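Local coordinates for protein cytochrome P450 (Zobellia galactanivorans, PDB 6G5O) that belongs to the cytochrome P450 family of haem proteins and holds protoporphyrin IX, with its iron, in a largely helical fold, at residues Met31-Lys36 with Ser292-Ser297; Thr68-Phe73 with Val213-Phe218; Glu109-Thr114 with Gln345-Lys350; Thr253-Glu258 with Asp314-Pro319. All coordinates share one frame; numbering follows the deposited sequence.

Contact 1. Residues Met31-Lys36 with Ser292-Ser297. With HEM (protoporphyrin IX containing Fe), chain C.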
# COMPACT_ATOMS: atom_id res chain seq x y z
N MET A 31 -7.34 -13.67 -12.84
CA MET A 31 -7.46 -12.30 -12.37
C MET A 31 -8.86 -11.72 -12.55
O MET A 31 -9.29 -11.57 -13.67
CB MET A 31 -6.48 -11.42 -13.17
CG MET A 31 -5.07 -12.00 -13.29
SD MET A 31 -3.87 -10.99 -14.23
CE MET A 31 -4.12 -9.36 -13.50
N LEU A 32 -9.57 -11.38 -11.46
CA LEU A 32 -10.86 -10.71 -11.57
C LEU A 32 -10.69 -9.19 -11.81
O LEU A 32 -9.93 -8.54 -11.12
CB LEU A 32 -11.67 -10.96 -10.30
CG LEU A 32 -12.36 -12.33 -10.22
CD1 LEU A 32 -11.55 -13.45 -10.83
CD2 LEU A 32 -12.73 -12.70 -8.79
N LEU A 33 -11.40 -8.64 -12.79
CA LEU A 33 -11.12 -7.31 -13.28
C LEU A 33 -12.23 -6.28 -13.09
O LEU A 33 -11.98 -5.08 -13.18
CB LEU A 33 -10.76 -7.40 -14.75
CG LEU A 33 -9.59 -8.34 -15.11
CD1 LEU A 33 -9.47 -8.39 -16.64
CD2 LEU A 33 -8.27 -7.90 -14.48
N ARG A 34 -13.46 -6.73 -12.84
CA ARG A 34 -14.58 -5.81 -12.66
C ARG A 34 -14.83 -5.44 -11.21
O ARG A 34 -14.83 -6.31 -10.34
CB ARG A 34 -15.85 -6.43 -13.23
CG ARG A 34 -15.78 -6.62 -14.74
CD ARG A 34 -17.01 -7.34 -15.27
NE ARG A 34 -16.92 -7.52 -16.72
CZ ARG A 34 -17.57 -8.46 -17.42
NH1 ARG A 34 -18.36 -9.34 -16.81
NH2 ARG A 34 -17.40 -8.53 -18.74
N HIS A 35 -15.10 -4.16 -10.96
CA HIS A 35 -15.45 -3.67 -9.62
C HIS A 35 -16.45 -4.57 -8.83
O HIS A 35 -16.18 -4.95 -7.69
CB HIS A 35 -15.98 -2.25 -9.73
CG HIS A 35 -16.05 -1.50 -8.43
ND1 HIS A 35 -17.19 -1.46 -7.65
CD2 HIS A 35 -15.15 -0.69 -7.82
CE1 HIS A 35 -16.98 -0.69 -6.59
NE2 HIS A 35 -15.74 -0.22 -6.66
N LYS A 36 -17.58 -4.89 -9.45
CA LYS A 36 -18.69 -5.64 -8.79
C LYS A 36 -18.22 -7.04 -8.36
O LYS A 36 -18.58 -7.52 -7.29
CB LYS A 36 -19.89 -5.75 -9.76
CG LYS A 36 -21.24 -6.17 -9.14
N SER A 292 -7.15 -13.69 -8.42
CA SER A 292 -6.65 -12.44 -7.90
C SER A 292 -7.76 -11.38 -7.90
O SER A 292 -8.64 -11.37 -8.76
CB SER A 292 -5.39 -11.96 -8.62
OG SER A 292 -5.62 -11.09 -9.70
N LEU A 293 -7.75 -10.53 -6.88
CA LEU A 293 -8.60 -9.36 -6.78
C LEU A 293 -7.78 -8.21 -7.33
O LEU A 293 -6.86 -7.76 -6.68
CB LEU A 293 -8.96 -9.15 -5.33
CG LEU A 293 -9.59 -10.35 -4.64
CD1 LEU A 293 -9.78 -10.21 -3.14
CD2 LEU A 293 -10.93 -10.63 -5.28
N CYS A 294 -8.03 -7.81 -8.57
CA CYS A 294 -7.17 -6.83 -9.19
C CYS A 294 -7.77 -5.45 -8.91
O CYS A 294 -8.56 -4.91 -9.69
CB CYS A 294 -7.00 -7.13 -10.68
SG CYS A 294 -5.93 -5.97 -11.55
N TRP A 295 -7.35 -4.88 -7.79
CA TRP A 295 -7.81 -3.57 -7.33
C TRP A 295 -7.57 -2.50 -8.40
O TRP A 295 -8.40 -1.61 -8.61
CB TRP A 295 -7.09 -3.18 -6.00
CG TRP A 295 -6.91 -4.31 -4.99
CD1 TRP A 295 -5.73 -4.91 -4.64
CD2 TRP A 295 -7.93 -4.95 -4.20
NE1 TRP A 295 -5.96 -5.90 -3.68
CE2 TRP A 295 -7.29 -5.93 -3.39
CE3 TRP A 295 -9.31 -4.78 -4.09
CZ2 TRP A 295 -7.98 -6.75 -2.51
CZ3 TRP A 295 -10.02 -5.60 -3.19
CH2 TRP A 295 -9.36 -6.58 -2.41
N ALA A 296 -6.44 -2.57 -9.10
CA ALA A 296 -6.11 -1.54 -10.09
C ALA A 296 -7.09 -1.51 -11.29
O ALA A 296 -7.44 -0.44 -11.75
CB ALA A 296 -4.69 -1.69 -10.58
N SER A 297 -7.53 -2.67 -11.76
CA SER A 297 -8.58 -2.75 -12.78
C SER A 297 -9.97 -2.33 -12.26
O SER A 297 -10.68 -1.60 -12.94
CB SER A 297 -8.67 -4.18 -13.32
OG SER A 297 -9.72 -4.34 -14.24
CHA HEM C . -4.08 -4.77 3.57
CHB HEM C . -3.24 -1.49 0.12
CHC HEM C . -0.30 0.92 3.08
CHD HEM C . -0.64 -2.64 6.27
C1A HEM C . -4.12 -4.06 2.39
C2A HEM C . -4.91 -4.42 1.26
C3A HEM C . -4.67 -3.50 0.33
C4A HEM C . -3.73 -2.57 0.82
CMA HEM C . -5.32 -3.49 -1.01
CAA HEM C . -5.90 -5.57 1.10
CBA HEM C . -5.14 -6.87 0.91
CGA HEM C . -6.09 -8.05 0.85
O1A HEM C . -5.66 -9.17 1.11
O2A HEM C . -7.30 -7.94 0.56
C1B HEM C . -2.37 -0.55 0.63
C2B HEM C . -2.05 0.63 -0.07
C3B HEM C . -1.19 1.33 0.75
C4B HEM C . -1.04 0.50 1.98
CMB HEM C . -2.52 1.00 -1.44
CAB HEM C . -0.55 2.63 0.63
CBB HEM C . -0.82 3.55 -0.28
C1C HEM C . -0.13 0.18 4.22
C2C HEM C . 0.77 0.48 5.24
C3C HEM C . 0.72 -0.57 6.13
C4C HEM C . -0.24 -1.48 5.63
CMC HEM C . 1.62 1.70 5.37
CAC HEM C . 1.44 -0.71 7.40
CBC HEM C . 2.33 0.12 7.94
C1D HEM C . -1.66 -3.47 5.79
C2D HEM C . -2.15 -4.63 6.56
C3D HEM C . -3.11 -5.22 5.84
C4D HEM C . -3.18 -4.44 4.59
CMD HEM C . -1.66 -5.00 7.92
CAD HEM C . -3.91 -6.45 6.23
CBD HEM C . -5.30 -6.17 6.82
CGD HEM C . -5.98 -7.49 7.25
O1D HEM C . -5.53 -8.62 6.84
O2D HEM C . -7.01 -7.51 8.01
NA HEM C . -3.36 -2.94 2.09
NB HEM C . -1.75 -0.60 1.82
NC HEM C . -0.72 -1.02 4.43
ND HEM C . -2.32 -3.41 4.64
FE HEM C . -2.07 -2.08 3.29
O HOH W 1 -0.50 -3.19 2.13

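Contact 2. Residues Thr68-Phe73 with Val213-Phe218. With HEM (protoporphyrin IX containing Fe), chain C.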
# COMPACT_ATOMS: atom_id res chain seq x y z
N THR A 68 6.42 -18.29 7.98
CA THR A 68 5.59 -17.65 9.01
C THR A 68 4.29 -17.00 8.47
O THR A 68 4.32 -16.14 7.56
CB THR A 68 6.42 -16.56 9.69
OG1 THR A 68 7.66 -17.11 10.16
CG2 THR A 68 5.65 -15.91 10.86
N ARG A 69 3.18 -17.41 9.07
CA ARG A 69 1.85 -16.93 8.70
C ARG A 69 1.68 -15.46 9.10
O ARG A 69 1.89 -15.10 10.25
CB ARG A 69 0.78 -17.76 9.41
CG ARG A 69 -0.65 -17.29 9.18
CD ARG A 69 -1.67 -18.27 9.76
NE ARG A 69 -1.49 -19.61 9.18
CZ ARG A 69 -1.85 -20.00 7.95
NH1 ARG A 69 -2.47 -19.18 7.09
NH2 ARG A 69 -1.60 -21.23 7.55
N GLN A 70 1.30 -14.63 8.15
CA GLN A 70 1.11 -13.21 8.44
C GLN A 70 -0.25 -12.95 9.04
O GLN A 70 -1.22 -13.66 8.73
CB GLN A 70 1.39 -12.38 7.20
CG GLN A 70 2.86 -12.44 6.90
CD GLN A 70 3.33 -11.59 5.75
OE1 GLN A 70 2.56 -10.86 5.12
NE2 GLN A 70 4.65 -11.67 5.48
N ILE A 71 -0.30 -11.98 9.95
CA ILE A 71 -1.48 -11.73 10.79
C ILE A 71 -1.82 -10.22 10.81
O ILE A 71 -0.95 -9.42 11.13
CB ILE A 71 -1.23 -12.25 12.21
CG1 ILE A 71 -1.01 -13.78 12.15
CG2 ILE A 71 -2.41 -11.92 13.14
CD1 ILE A 71 -0.69 -14.44 13.47
N PRO A 72 -3.06 -9.83 10.46
CA PRO A 72 -4.20 -10.73 10.18
C PRO A 72 -4.38 -11.19 8.73
O PRO A 72 -5.34 -11.89 8.41
CB PRO A 72 -5.43 -9.84 10.52
CG PRO A 72 -4.91 -8.59 11.08
CD PRO A 72 -3.52 -8.43 10.54
N PHE A 73 -3.45 -10.79 7.88
CA PHE A 73 -3.49 -10.99 6.44
C PHE A 73 -3.82 -12.40 5.93
O PHE A 73 -4.58 -12.54 4.95
CB PHE A 73 -2.13 -10.59 5.93
CG PHE A 73 -1.96 -10.69 4.46
CD1 PHE A 73 -2.86 -10.09 3.60
CD2 PHE A 73 -0.80 -11.29 3.94
CE1 PHE A 73 -2.65 -10.17 2.24
CE2 PHE A 73 -0.58 -11.36 2.59
CZ PHE A 73 -1.52 -10.79 1.74
N VAL A 213 2.62 -10.32 12.59
CA VAL A 213 2.12 -8.97 12.47
C VAL A 213 3.21 -8.03 11.96
O VAL A 213 2.95 -7.14 11.14
CB VAL A 213 1.63 -8.44 13.83
CG1 VAL A 213 1.11 -6.99 13.68
CG2 VAL A 213 0.54 -9.36 14.39
N MET A 214 4.42 -8.19 12.49
CA MET A 214 5.50 -7.24 12.23
C MET A 214 6.12 -7.35 10.84
O MET A 214 6.36 -6.31 10.19
CB MET A 214 6.55 -7.31 13.32
CG MET A 214 6.11 -6.82 14.68
SD MET A 214 5.32 -5.19 14.68
CE MET A 214 6.70 -4.22 14.00
N VAL A 215 6.31 -8.56 10.34
CA VAL A 215 6.79 -8.71 8.96
C VAL A 215 5.79 -8.11 7.96
O VAL A 215 6.16 -7.45 6.97
CB VAL A 215 7.03 -10.19 8.56
CG1 VAL A 215 7.34 -10.30 7.06
CG2 VAL A 215 8.16 -10.80 9.38
N LEU A 216 4.51 -8.41 8.18
CA LEU A 216 3.44 -7.87 7.37
C LEU A 216 3.43 -6.37 7.40
O LEU A 216 3.26 -5.75 6.38
CB LEU A 216 2.10 -8.38 7.86
CG LEU A 216 0.85 -7.70 7.30
CD1 LEU A 216 0.70 -7.92 5.79
CD2 LEU A 216 -0.36 -8.22 8.10
N THR A 217 3.60 -5.81 8.57
CA THR A 217 3.63 -4.36 8.74
C THR A 217 4.78 -3.66 7.97
O THR A 217 4.55 -2.62 7.33
CB THR A 217 3.66 -4.02 10.24
OG1 THR A 217 2.46 -4.52 10.84
CG2 THR A 217 3.73 -2.56 10.46
N PHE A 218 6.00 -4.20 8.05
CA PHE A 218 7.12 -3.68 7.26
C PHE A 218 6.90 -3.84 5.77
O PHE A 218 7.19 -2.90 5.00
CB PHE A 218 8.44 -4.37 7.61
CG PHE A 218 9.14 -3.74 8.75
CD1 PHE A 218 8.85 -4.12 10.03
CD2 PHE A 218 10.05 -2.72 8.54
CE1 PHE A 218 9.48 -3.50 11.11
CE2 PHE A 218 10.72 -2.12 9.61
CZ PHE A 218 10.43 -2.51 10.90
CHA HEM C . -4.08 -4.77 3.57
CHB HEM C . -3.24 -1.49 0.12
CHC HEM C . -0.30 0.92 3.08
CHD HEM C . -0.64 -2.64 6.27
C1A HEM C . -4.12 -4.06 2.39
C2A HEM C . -4.91 -4.42 1.26
C3A HEM C . -4.67 -3.50 0.33
C4A HEM C . -3.73 -2.57 0.82
CMA HEM C . -5.32 -3.49 -1.01
CAA HEM C . -5.90 -5.57 1.10
CBA HEM C . -5.14 -6.87 0.91
CGA HEM C . -6.09 -8.05 0.85
O1A HEM C . -5.66 -9.17 1.11
O2A HEM C . -7.30 -7.94 0.56
C1B HEM C . -2.37 -0.55 0.63
C2B HEM C . -2.05 0.63 -0.07
C3B HEM C . -1.19 1.33 0.75
C4B HEM C . -1.04 0.50 1.98
CMB HEM C . -2.52 1.00 -1.44
CAB HEM C . -0.55 2.63 0.63
CBB HEM C . -0.82 3.55 -0.28
C1C HEM C . -0.13 0.18 4.22
C2C HEM C . 0.77 0.48 5.24
C3C HEM C . 0.72 -0.57 6.13
C4C HEM C . -0.24 -1.48 5.63
CMC HEM C . 1.62 1.70 5.37
CAC HEM C . 1.44 -0.71 7.40
CBC HEM C . 2.33 0.12 7.94
C1D HEM C . -1.66 -3.47 5.79
C2D HEM C . -2.15 -4.63 6.56
C3D HEM C . -3.11 -5.22 5.84
C4D HEM C . -3.18 -4.44 4.59
CMD HEM C . -1.66 -5.00 7.92
CAD HEM C . -3.91 -6.45 6.23
CBD HEM C . -5.30 -6.17 6.82
CGD HEM C . -5.98 -7.49 7.25
O1D HEM C . -5.53 -8.62 6.84
O2D HEM C . -7.01 -7.51 8.01
NA HEM C . -3.36 -2.94 2.09
NB HEM C . -1.75 -0.60 1.82
NC HEM C . -0.72 -1.02 4.43
ND HEM C . -2.32 -3.41 4.64
FE HEM C . -2.07 -2.08 3.29
O HOH W 1 -0.50 -3.19 2.13

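Contact 3. Residues Glu109-Thr114 with Gln345-Lys350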
# COMPACT_ATOMS: atom_id res chain seq x y z
N GLU A 109 10.42 19.39 7.06
CA GLU A 109 11.88 19.27 6.99
C GLU A 109 12.41 18.72 5.66
O GLU A 109 13.31 19.31 5.04
CB GLU A 109 12.42 18.41 8.14
CG GLU A 109 13.57 17.47 7.73
CD GLU A 109 14.74 17.43 8.71
OE1 GLU A 109 14.57 16.90 9.83
OE2 GLU A 109 15.84 17.92 8.31
N ILE A 110 11.87 17.58 5.22
CA ILE A 110 12.33 16.96 3.97
C ILE A 110 11.97 17.81 2.73
O ILE A 110 12.74 17.87 1.76
CB ILE A 110 11.85 15.49 3.84
CG1 ILE A 110 12.50 14.76 2.67
CG2 ILE A 110 10.36 15.40 3.59
CD1 ILE A 110 14.00 14.60 2.77
N VAL A 111 10.83 18.49 2.76
CA VAL A 111 10.51 19.40 1.66
C VAL A 111 11.49 20.60 1.63
O VAL A 111 11.98 20.94 0.56
CB VAL A 111 9.02 19.84 1.68
CG1 VAL A 111 8.77 20.97 0.71
CG2 VAL A 111 8.11 18.66 1.33
N GLU A 112 11.79 21.19 2.78
CA GLU A 112 12.71 22.36 2.87
C GLU A 112 14.12 22.02 2.41
O GLU A 112 14.67 22.73 1.60
CB GLU A 112 12.81 22.95 4.29
CG GLU A 112 11.50 23.40 4.93
CD GLU A 112 11.10 24.84 4.67
OE1 GLU A 112 11.43 25.43 3.62
OE2 GLU A 112 10.41 25.38 5.56
N GLU A 113 14.68 20.91 2.91
CA GLU A 113 15.95 20.40 2.42
C GLU A 113 15.95 20.10 0.90
O GLU A 113 16.95 20.33 0.19
CB GLU A 113 16.39 19.21 3.29
CG GLU A 113 16.98 17.97 2.59
CD GLU A 113 17.25 16.82 3.57
OE1 GLU A 113 16.68 15.69 3.43
OE2 GLU A 113 18.05 17.03 4.52
N THR A 114 14.84 19.61 0.37
CA THR A 114 14.75 19.36 -1.07
C THR A 114 14.71 20.69 -1.88
O THR A 114 15.20 20.75 -3.02
CB THR A 114 13.52 18.51 -1.38
OG1 THR A 114 13.61 17.27 -0.65
CG2 THR A 114 13.42 18.23 -2.86
N GLN A 345 -0.39 19.13 1.13
CA GLN A 345 -0.53 20.45 1.71
C GLN A 345 0.84 21.12 1.88
O GLN A 345 0.97 22.29 1.55
CB GLN A 345 -1.34 20.44 3.04
CG GLN A 345 -2.85 20.67 2.90
CD GLN A 345 -3.18 21.79 1.89
OE1 GLN A 345 -2.73 22.92 2.08
NE2 GLN A 345 -3.92 21.46 0.78
N THR A 346 1.85 20.37 2.33
CA THR A 346 3.18 20.94 2.46
C THR A 346 3.74 21.38 1.10
O THR A 346 4.28 22.48 0.99
CB THR A 346 4.13 19.96 3.16
OG1 THR A 346 3.55 19.60 4.41
CG2 THR A 346 5.53 20.59 3.40
N LEU A 347 3.59 20.55 0.07
CA LEU A 347 4.01 20.93 -1.28
C LEU A 347 3.24 22.16 -1.81
O LEU A 347 3.81 23.03 -2.47
CB LEU A 347 3.85 19.78 -2.25
CG LEU A 347 4.71 18.53 -1.99
CD1 LEU A 347 4.26 17.39 -2.89
CD2 LEU A 347 6.18 18.83 -2.23
N ALA A 348 1.93 22.22 -1.55
CA ALA A 348 1.13 23.33 -2.03
C ALA A 348 1.48 24.68 -1.37
O ALA A 348 1.34 25.73 -1.98
CB ALA A 348 -0.35 23.03 -1.85
N GLN A 349 1.91 24.63 -0.10
CA GLN A 349 2.24 25.85 0.63
C GLN A 349 3.72 26.30 0.47
O GLN A 349 4.05 27.40 0.88
CB GLN A 349 1.89 25.67 2.11
CG GLN A 349 0.41 25.72 2.41
CD GLN A 349 0.06 24.96 3.69
OE1 GLN A 349 0.89 24.84 4.61
NE2 GLN A 349 -1.17 24.42 3.76
N LYS A 350 4.58 25.47 -0.13
CA LYS A 350 6.02 25.74 -0.22
C LYS A 350 6.63 25.67 -1.63
O LYS A 350 7.69 26.22 -1.86
CB LYS A 350 6.79 24.73 0.67
CG LYS A 350 6.76 25.06 2.17
CD LYS A 350 6.96 23.80 2.99
CE LYS A 350 7.57 24.04 4.36
NZ LYS A 350 6.99 25.20 5.09

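Contact 4. Residues Thr253-Glu258 with Asp314-Pro319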
# COMPACT_ATOMS: atom_id res chain seq x y z
N THR A 253 -8.52 18.24 0.20
CA THR A 253 -7.33 17.41 0.26
C THR A 253 -7.67 15.92 0.55
O THR A 253 -7.09 15.02 -0.07
CB THR A 253 -6.32 17.94 1.32
OG1 THR A 253 -6.03 19.33 1.09
CG2 THR A 253 -5.01 17.20 1.21
N GLY A 254 -8.61 15.67 1.46
CA GLY A 254 -9.08 14.31 1.76
C GLY A 254 -9.48 13.57 0.51
O GLY A 254 -9.03 12.44 0.24
N ARG A 255 -10.28 14.27 -0.31
CA ARG A 255 -10.83 13.70 -1.51
C ARG A 255 -9.77 13.48 -2.56
O ARG A 255 -9.82 12.49 -3.28
CB ARG A 255 -12.00 14.56 -2.04
CG ARG A 255 -13.31 14.21 -1.31
CD ARG A 255 -14.43 15.20 -1.69
NE ARG A 255 -14.20 16.53 -1.13
CZ ARG A 255 -14.64 17.69 -1.64
NH1 ARG A 255 -15.32 17.75 -2.78
NH2 ARG A 255 -14.39 18.81 -1.01
N ALA A 256 -8.83 14.42 -2.66
CA ALA A 256 -7.67 14.28 -3.55
C ALA A 256 -6.83 13.08 -3.15
O ALA A 256 -6.32 12.40 -4.00
CB ALA A 256 -6.81 15.52 -3.51
N VAL A 257 -6.67 12.83 -1.87
CA VAL A 257 -5.85 11.68 -1.46
C VAL A 257 -6.52 10.39 -1.89
O VAL A 257 -5.86 9.51 -2.43
CB VAL A 257 -5.51 11.69 0.06
CG1 VAL A 257 -4.96 10.33 0.51
CG2 VAL A 257 -4.47 12.77 0.36
N GLU A 258 -7.84 10.31 -1.68
CA GLU A 258 -8.57 9.09 -2.03
C GLU A 258 -8.57 8.92 -3.55
O GLU A 258 -8.60 7.79 -4.07
CB GLU A 258 -10.02 9.11 -1.53
CG GLU A 258 -10.15 9.08 -0.02
CD GLU A 258 -9.38 7.94 0.66
OE1 GLU A 258 -9.54 6.75 0.30
OE2 GLU A 258 -8.61 8.25 1.61
N ASP A 314 -11.37 16.50 -6.85
CA ASP A 314 -12.33 16.67 -5.75
C ASP A 314 -13.45 15.63 -5.79
O ASP A 314 -14.53 15.86 -5.27
CB ASP A 314 -12.90 18.10 -5.78
CG ASP A 314 -13.59 18.46 -7.15
OD1 ASP A 314 -13.72 17.57 -8.04
OD2 ASP A 314 -13.98 19.64 -7.35
N ARG A 315 -13.21 14.48 -6.40
CA ARG A 315 -14.27 13.48 -6.59
C ARG A 315 -14.94 13.16 -5.25
O ARG A 315 -14.27 12.70 -4.33
CB ARG A 315 -13.66 12.20 -7.21
CG ARG A 315 -14.65 11.14 -7.64
CD ARG A 315 -13.95 9.83 -8.06
NE ARG A 315 -13.08 9.99 -9.26
CZ ARG A 315 -13.48 9.86 -10.52
NH1 ARG A 315 -14.73 9.63 -10.81
NH2 ARG A 315 -12.60 10.02 -11.50
N LYS A 316 -16.25 13.40 -5.13
CA LYS A 316 -17.03 13.03 -3.93
C LYS A 316 -17.49 11.58 -3.97
O LYS A 316 -17.51 10.87 -2.94
CB LYS A 316 -18.29 13.92 -3.73
CG LYS A 316 -17.97 15.41 -3.62
CD LYS A 316 -19.18 16.30 -3.39
CE LYS A 316 -19.65 16.22 -1.94
NZ LYS A 316 -20.63 17.30 -1.61
N VAL A 317 -17.90 11.14 -5.15
CA VAL A 317 -18.39 9.76 -5.28
C VAL A 317 -17.23 8.85 -5.68
O VAL A 317 -16.89 8.78 -6.85
CB VAL A 317 -19.55 9.63 -6.32
CG1 VAL A 317 -20.07 8.20 -6.35
CG2 VAL A 317 -20.70 10.60 -5.95
N ASN A 318 -16.65 8.13 -4.73
CA ASN A 318 -15.40 7.41 -4.99
C ASN A 318 -15.34 6.15 -4.15
O ASN A 318 -14.59 6.09 -3.17
CB ASN A 318 -14.19 8.34 -4.68
CG ASN A 318 -12.86 7.75 -5.05
OD1 ASN A 318 -12.79 6.65 -5.60
ND2 ASN A 318 -11.79 8.48 -4.76
N PRO A 319 -16.13 5.12 -4.54
CA PRO A 319 -16.12 3.81 -3.86
C PRO A 319 -14.95 2.93 -4.31
O PRO A 319 -15.15 1.79 -4.67
CB PRO A 319 -17.46 3.20 -4.29
CG PRO A 319 -17.65 3.72 -5.67
CD PRO A 319 -17.05 5.12 -5.70
O HOH W 2 -12.21 11.09 -3.57

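Contact 1. Residues Met31-Lys36 with Ser292-Ser297
The mixed β-sheet of the P450 fold pairs strand 29-32 with strand 290-293 in parallel, M31 beside S292 and L32 beside L293. L32 carries both backbone bonds. L32 N donates to S292 O at 2.9 Å, and L32 O accepts from C294 N at 3.3 Å. S292 OG lies alongside M31 CB at 3.6 Å, while its hydrogen bond goes to Q269 OE1. After this pairing the second chain turns at C294, the centre of an inverse gamma turn and the N-cap of helix 295-298. C294 sets SG opposite its backbone N (chi1 -179°), where SG accepts a weak capping bond from S297 N. Across the contact, C294 CB packs against L33 CD2 at 4.1 Å. W295 starts away from segment 31-36, and its indole lies against the haem: methyl CMA of HEM sits over one ring face, offset toward the rim, and L293 O lies over the opposite face. The S297 hydroxyl swings opposite N (chi1 176°), also meets R14 NH1, and is flanked by L33 CB. S297 OG donates to L33 O at 2.6 Å, in the carbonyl plane and on a lone pair, with a C=O...OG angle of 119°.

Contact 2. Residues Thr68-Phe73 with Val213-Phe218
L216 is the tight centre of this contact, wedged between the loop 68-73 and the haem. Its chi1 of 168° sets CG opposite the backbone N and drives the two methyls into the loop. L216 CD2 sits 3.3 Å from I71 O and 3.7 Å from F73 CB. The same methyl meets HEM CMD at 3.5 Å, so one carbon touches loop and porphyrin together. P72, which follows a cis peptide, crosses L216 at about a right angle and brings CD to CD2. V213 packs beside it: V213 CA makes a CH...O contact to I71 O at 3.4 Å, and V213 CG2 rests on I71 CB at 4.0 Å. The F73 ring leads away from the helix and presents its edge to a haem propionate, with CE1 3.4 Å from HEM O1A and the oxygen in the ring plane.

Q70 is buried too, but its amide meets only carbon on the helix. Its extended chain lays the amide across the helix surface, OE1 near L216 CD1 and NE2 3.4 Å from V215 CG1. Loosest is the start of the loop, where T68 and R69 are partly exposed and barely meet the helix. R69 instead turns its guanidinium to A52 O and E74 O.

L216 and the F73 ring line the side where water 1 binds the iron, while P72 lies by a propionate at the haem edge. Helix 207-220 probably corresponds to the first half of the long distal helix of P450s, and 68-73 to part of the B-C loop.

Contact 3. Residues Glu109-Thr114 with Gln345-Lys350
With chi1 at 169°, V111 splits its two methyls between different partners in segment 345-350. V111 CG1, set opposite the backbone N, goes to K350 CD at 4.1 Å. V111 CG2, beside that N, meets T346 CG2 at 3.8 Å and L347 CD2 at 4.1 Å. T346 offers its methyl because its hydroxyl is turned back to I342 O within its own helix. The extended chain of K350 carries CE to the E112 carboxylate, and the bend at chi4 (44°) turns NZ toward it. E112 is bent at its second torsion, and the two chains cross at about a right angle. The salt bridge E112 OE2 to K350 NZ is long at 3.5 Å. K350 CE is as near to E112 OE2, at 3.4 Å, so methylene contact counts as much. The bridge lies on the outer side, where E112 is exposed; the V111 cluster is buried.

The short segments approach to 10.4 Å between axes and cross at -40°. They probably match the D and L helices of the P450 four-helix core. Helix 122-139 covers V111 through F126. L347 also rests on I233 and L236 of helix 223-238 and on F382 of strand 369-384.

Contact 4. Residues Thr253-Glu258 with Asp314-Pro319
R255 leans from helix 253-264 over the backbone of D314 and R315. Its bend at chi3 (-70°) carries the guanidinium round to D314 O. The bond from R255 NH1 to D314 O is weak, 3.2 Å with an N-H...O angle of 133°. Nearer the backbone, R255 CG lies 3.5 Å from R315 O. K316 runs side by side with R255 and points the same way, its CG 3.6 Å from R255 NH1. The D314 carboxylate turns off to R245.

N318 holds its amide opposite the backbone N (chi1 -174°), facing the helix. N318 ND2 gives a weak bond to E258 O at 3.3 Å and a hydrogen bond to water 2 at 2.9 Å. Water 2 in turn donates to R255 O at 2.8 Å and to R315 O at 2.7 Å, tying helix to loop. E258 meets N318 through its backbone and CB; its bent side chain sends the carboxylate to R337 and H320.

R315 starts away from segment 253-258, salt-bridges E259 near R262, and bonds E306 O through NH1. E259, R262 and R315 match the E-R-R triad of P450s. The helix also packs A256 on L344, and V257 on L340 and L344, of helix 333-350.

Contacts 1 and 2 are buried and both touch the haem, contact 1 through W295 and contact 2 through P72, F73, L216 and T217. Contact 1 relies on backbone and hydroxyl bonds where two inner strands of the sheet end and run on into helices; contact 2 is almost wholly apolar. Contact 3 is a helix pair about 33 Å from contact 2 between centres, with a buried hydrophobic patch and a long salt bridge at its exposed side. Contact 4 is the surface one, built on weak bonds and a bridging water. It is linked to two others: H35 NE2 of contact 1 reaches P319 O, and Q345 NE2 of contact 3 reaches T253 OG1, both probable hydrogen bonds.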